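Local coordinates for protein ferredoxin component of carbazole 1,9a-dioxygenase (Nocardioides aromaticivorans, PDB 3GCE) that carries a Rieske-type [2Fe-2S] cluster and probably passes electrons to the terminal oxygenase component of carbazole 1,9a-dioxygenase, at residues M60-A65 against E69-L74; N49-A54 against G77-R82. All coordinates share one frame; numbering follows the deposited sequence.

Contact 1: residues M60-A65 against E69-L74; sequences MGVFHA and EIECPL. With FES (Fe2/s2 (inorganic) cluster), chain B.
Val62 and Glu71, paired through both of their backbone amides, anchor a β-hairpin of the Rieske cluster-binding region, whose strands 62-64 and 69-71 run antiparallel at 157°. Val62 N donates to Glu71 O at 3.1 Å, and Glu71 N returns a bond to Val62 O. The hydrogen-bonded pair His64-Glu69 repeats the pattern, His64 N meeting Glu69 O at 2.7 Å. On the face carrying Val62, His64, Glu69 and Glu71, a His-carboxylate hydrogen bond clips the strands together diagonally: His64 NE2 donates to Glu71 OE1 at 2.7 Å. The acceptor lies 2° out of the imidazole plane, whereas the nitrogen approaches from above the carboxylate plane. Glu71 reaches this position with CG anti to the backbone N (chi1 174°) and an extended chain that runs beside Val62. The Glu69 carboxylate is engaged by other residues: a salt bridge to Arg78 and a hydrogen bond to Ser67 through OE1, and one to Thr87 through OE2. On the opposite face the contact is between apolar side chains, Phe63 and Ile70: Ile70 CD1 folds back across the strands to lie 4.1 Å from Phe63 CB, and the Phe63 ring lies oblique to the Glu69 carbonyl, its CD1 3.3 Å from Glu69 O. Beyond the strand ends, Gly61 lets the chains close up, since a side chain there would collide with Glu71 O; its CA makes a CA-H...O contact with that oxygen at 3.2 Å. Cys72, the residue after Glu71, binds the cluster, its SG 2.2 Å from iron FE1, while Leu74 N donates a 3.5 Å hydrogen bond to the same sulfur.

Contact 2: residues N49-A54 against G77-R82; sequences NLCSHA and GRFDVR. With FES (Fe2/s2 (inorganic) cluster), chain B.
The [2Fe-2S] site is backed here by an aromatic ring: Phe79 presents its edge to the ligand loop 49-54, with CE1 3.7 Å from Cys51 SG. The sulfur lies 88° off the ring normal, essentially in the ring plane, so this is an edge-on sulfur-aromatic contact. Farther round the same edge, Ser52 OG sits 3.4 Å from Phe79 CZ; its hydroxyl is hydrogen-bonded to Leu93 O. Phe79 leaves strand 78-80 with CB already pointing toward the loop, and CG anti to the carbonyl carbon (chi1 -61°) carries the ring edge to Cys51 and Ser52; Ile47, Cys91 and Val95 pack around it. Were Phe79 cut back to an alanine, a gap would probably open beside Cys51 and the cluster-binding sulfur would lose its aromatic neighbour. The loop supplies one ligand to each iron, half of the Rieske pattern in which two cysteines hold one iron and two histidines the other: Cys51 SG binds iron FE1 of the cluster at 2.3 Å and His53 ND1 binds iron FE2 at 2.1 Å. Cys72 completes the first and His75 the second, the His53 and His75 rings standing nearly perpendicular. His53 N also donates to Cys51 SG, at 3.5 Å and 165°, tying the loop back onto its own ligand sulfur. Gly77 N comes within 3.5 Å of FES S1, and a CB on this glycine would crowd that sulfide.

How the contacts relate
Contact 1 is a surface hairpin with regular backbone pairing, whereas contact 2 is a smaller buried meeting of loop and strand with no hydrogen bond across it. They share one antiparallel sheet: strands 69-71 and 78-80 are neighbours, probably joined by Ile70 N to Phe79 O at 3.0 Å, with Cys72 N to Gly77 O at 2.8 Å continuing the pairing just past the strand ends. Along the chain, contact 1 is nested within the loop that contact 2 closes. Both reach the cluster, each contributing one cysteine to the same iron. Chemistry follows position: polar groups lie on the hairpin face carrying His64 and Glu71, while the buried contact relies on ring-edge packing against sulfur and oxygen.

Contact 1: residues M60-A65 against E69-L74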
# COMPACT_ATOMS: atom_id res chain seq x y z
N MET A 60 -7.53 -0.32 5.87
CA MET A 60 -8.66 0.12 6.69
C MET A 60 -8.29 1.29 7.61
O MET A 60 -9.14 1.82 8.33
CB MET A 60 -9.20 -1.04 7.55
CG MET A 60 -9.64 -2.30 6.80
SD MET A 60 -10.75 -1.92 5.46
CE MET A 60 -12.20 -1.45 6.41
N GLY A 61 -7.02 1.71 7.55
CA GLY A 61 -6.54 2.88 8.29
C GLY A 61 -6.70 4.18 7.52
O GLY A 61 -7.56 4.29 6.64
N VAL A 62 -5.87 5.17 7.86
CA VAL A 62 -5.99 6.52 7.30
C VAL A 62 -4.76 6.86 6.47
O VAL A 62 -3.62 6.71 6.95
CB VAL A 62 -6.21 7.55 8.44
CG1 VAL A 62 -6.12 9.01 7.91
CG2 VAL A 62 -7.58 7.30 9.09
N PHE A 63 -4.98 7.28 5.22
CA PHE A 63 -3.87 7.70 4.38
C PHE A 63 -3.65 9.21 4.49
O PHE A 63 -4.58 9.99 4.38
CB PHE A 63 -4.08 7.26 2.91
CG PHE A 63 -2.97 7.68 1.99
CD1 PHE A 63 -1.70 7.11 2.10
CD2 PHE A 63 -3.20 8.63 0.99
CE1 PHE A 63 -0.68 7.49 1.23
CE2 PHE A 63 -2.17 9.01 0.11
CZ PHE A 63 -0.92 8.44 0.23
N HIS A 64 -2.38 9.59 4.70
CA HIS A 64 -1.97 10.97 4.84
C HIS A 64 -1.20 11.36 3.59
O HIS A 64 -0.01 11.09 3.49
CB HIS A 64 -1.12 11.17 6.11
CG HIS A 64 -1.84 10.83 7.37
ND1 HIS A 64 -2.51 11.77 8.12
CD2 HIS A 64 -2.02 9.64 8.01
CE1 HIS A 64 -3.09 11.18 9.15
NE2 HIS A 64 -2.81 9.89 9.11
N ALA A 65 -1.91 11.97 2.64
CA ALA A 65 -1.31 12.30 1.34
C ALA A 65 -0.13 13.26 1.49
O ALA A 65 0.85 13.14 0.76
CB ALA A 65 -2.35 12.85 0.35
N GLU A 69 2.08 8.71 4.15
CA GLU A 69 2.03 7.70 5.21
C GLU A 69 0.66 7.08 5.25
O GLU A 69 -0.37 7.76 5.07
CB GLU A 69 2.29 8.35 6.56
CG GLU A 69 3.71 8.83 6.79
CD GLU A 69 3.83 9.52 8.14
OE1 GLU A 69 3.21 10.59 8.30
OE2 GLU A 69 4.52 9.00 9.04
N ILE A 70 0.64 5.78 5.50
CA ILE A 70 -0.58 5.08 5.87
C ILE A 70 -0.53 4.87 7.40
O ILE A 70 0.49 4.46 7.96
CB ILE A 70 -0.70 3.72 5.15
CG1 ILE A 70 -2.06 3.06 5.44
CG2 ILE A 70 0.46 2.77 5.57
CD1 ILE A 70 -3.27 3.85 4.95
N GLU A 71 -1.64 5.15 8.06
CA GLU A 71 -1.71 5.04 9.50
C GLU A 71 -2.54 3.81 9.85
O GLU A 71 -3.68 3.68 9.39
CB GLU A 71 -2.34 6.30 10.07
CG GLU A 71 -2.62 6.30 11.57
CD GLU A 71 -3.26 7.62 12.00
OE1 GLU A 71 -3.74 8.37 11.13
OE2 GLU A 71 -3.30 7.92 13.21
N CYS A 72 -1.97 2.89 10.62
CA CYS A 72 -2.63 1.62 10.96
C CYS A 72 -3.92 1.93 11.76
O CYS A 72 -3.90 2.76 12.66
CB CYS A 72 -1.68 0.79 11.83
SG CYS A 72 -2.38 -0.77 12.44
N PRO A 73 -5.03 1.24 11.44
CA PRO A 73 -6.26 1.55 12.19
C PRO A 73 -6.27 1.09 13.66
O PRO A 73 -7.12 1.56 14.46
CB PRO A 73 -7.36 0.82 11.41
CG PRO A 73 -6.66 -0.32 10.74
CD PRO A 73 -5.25 0.21 10.41
N LEU A 74 -5.35 0.21 14.03
CA LEU A 74 -5.44 -0.44 15.31
C LEU A 74 -4.69 0.30 16.41
O LEU A 74 -5.30 0.64 17.44
CB LEU A 74 -5.04 -1.93 15.23
CG LEU A 74 -5.26 -2.76 16.49
CD1 LEU A 74 -6.74 -2.73 16.99
CD2 LEU A 74 -4.77 -4.20 16.24
FE1 FES B . -0.60 -1.68 13.47
FE2 FES B . -0.33 -2.07 16.17
S1 FES B . 0.24 -0.23 15.00
S2 FES B . -1.18 -3.42 14.64

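Contact 2: residues N49-A54 against G77-R82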
# COMPACT_ATOMS: atom_id res chain seq x y z
N ASN A 49 -0.24 -5.24 3.11
CA ASN A 49 -1.40 -4.72 3.81
C ASN A 49 -1.39 -5.08 5.30
O ASN A 49 -2.22 -4.59 6.04
CB ASN A 49 -2.70 -5.25 3.18
CG ASN A 49 -3.92 -4.42 3.57
OD1 ASN A 49 -3.83 -3.20 3.66
ND2 ASN A 49 -5.05 -5.07 3.80
N LEU A 50 -0.49 -5.96 5.71
CA LEU A 50 -0.44 -6.39 7.10
C LEU A 50 0.53 -5.56 7.88
O LEU A 50 1.72 -5.54 7.56
CB LEU A 50 -0.01 -7.85 7.22
CG LEU A 50 -1.09 -8.88 7.44
CD1 LEU A 50 -1.76 -8.68 8.84
CD2 LEU A 50 -2.08 -8.82 6.27
N CYS A 51 0.05 -4.92 8.94
CA CYS A 51 0.91 -4.11 9.80
C CYS A 51 1.99 -5.02 10.42
O CYS A 51 1.70 -6.17 10.77
CB CYS A 51 0.07 -3.45 10.91
SG CYS A 51 1.02 -2.35 11.96
N SER A 52 3.22 -4.52 10.56
CA SER A 52 4.27 -5.33 11.18
C SER A 52 4.19 -5.36 12.71
O SER A 52 4.87 -6.19 13.36
CB SER A 52 5.65 -4.81 10.79
OG SER A 52 5.84 -3.54 11.34
N HIS A 53 3.38 -4.50 13.30
CA HIS A 53 3.36 -4.42 14.75
C HIS A 53 2.51 -5.55 15.36
O HIS A 53 2.93 -6.22 16.31
CB HIS A 53 2.89 -3.02 15.23
CG HIS A 53 2.63 -2.97 16.70
ND1 HIS A 53 1.37 -2.79 17.22
CD2 HIS A 53 3.45 -3.16 17.75
CE1 HIS A 53 1.43 -2.84 18.54
NE2 HIS A 53 2.69 -3.07 18.89
N ALA A 54 1.31 -5.74 14.83
CA ALA A 54 0.43 -6.83 15.25
C ALA A 54 -0.51 -7.08 14.09
O ALA A 54 -0.38 -6.45 13.05
CB ALA A 54 -0.33 -6.46 16.52
N GLY A 77 0.22 3.27 14.48
CA GLY A 77 1.56 3.31 13.89
C GLY A 77 1.46 3.80 12.46
O GLY A 77 0.37 3.83 11.89
N ARG A 78 2.59 4.17 11.85
CA ARG A 78 2.58 4.62 10.45
C ARG A 78 3.70 4.01 9.63
O ARG A 78 4.75 3.66 10.17
CB ARG A 78 2.67 6.13 10.32
CG ARG A 78 1.48 6.90 10.92
CD ARG A 78 1.52 8.40 10.57
NE ARG A 78 0.47 9.14 11.29
CZ ARG A 78 0.15 10.41 11.07
NH1 ARG A 78 0.78 11.13 10.14
NH2 ARG A 78 -0.82 10.97 11.79
N PHE A 79 3.45 3.87 8.32
CA PHE A 79 4.48 3.47 7.34
C PHE A 79 4.55 4.46 6.19
O PHE A 79 3.53 5.05 5.80
CB PHE A 79 4.19 2.07 6.77
CG PHE A 79 4.16 0.98 7.82
CD1 PHE A 79 2.97 0.63 8.45
CD2 PHE A 79 5.33 0.25 8.12
CE1 PHE A 79 2.92 -0.39 9.42
CE2 PHE A 79 5.29 -0.76 9.08
CZ PHE A 79 4.07 -1.09 9.72
N ASP A 80 5.74 4.60 5.65
CA ASP A 80 5.94 5.31 4.39
C ASP A 80 5.46 4.36 3.26
O ASP A 80 6.00 3.27 3.10
CB ASP A 80 7.43 5.67 4.25
CG ASP A 80 7.77 6.18 2.85
OD1 ASP A 80 6.88 6.78 2.17
OD2 ASP A 80 8.95 5.96 2.42
N VAL A 81 4.46 4.78 2.49
CA VAL A 81 3.95 3.96 1.38
C VAL A 81 4.90 3.78 0.21
O VAL A 81 4.71 2.88 -0.61
CB VAL A 81 2.56 4.43 0.88
CG1 VAL A 81 1.53 4.34 2.02
CG2 VAL A 81 2.61 5.86 0.29
N ARG A 82 5.93 4.65 0.14
CA ARG A 82 6.95 4.57 -0.91
C ARG A 82 7.94 3.42 -0.68
O ARG A 82 8.48 2.84 -1.65
CB ARG A 82 7.74 5.87 -0.96
CG ARG A 82 6.93 7.07 -1.46
CD ARG A 82 7.67 8.36 -1.21
NE ARG A 82 7.70 8.69 0.21
CZ ARG A 82 8.18 9.83 0.70
NH1 ARG A 82 8.64 10.76 -0.12
NH2 ARG A 82 8.19 10.04 2.01
FE1 FES B . -0.60 -1.68 13.47
FE2 FES B . -0.33 -2.07 16.17
S1 FES B . 0.24 -0.23 15.00
S2 FES B . -1.18 -3.42 14.64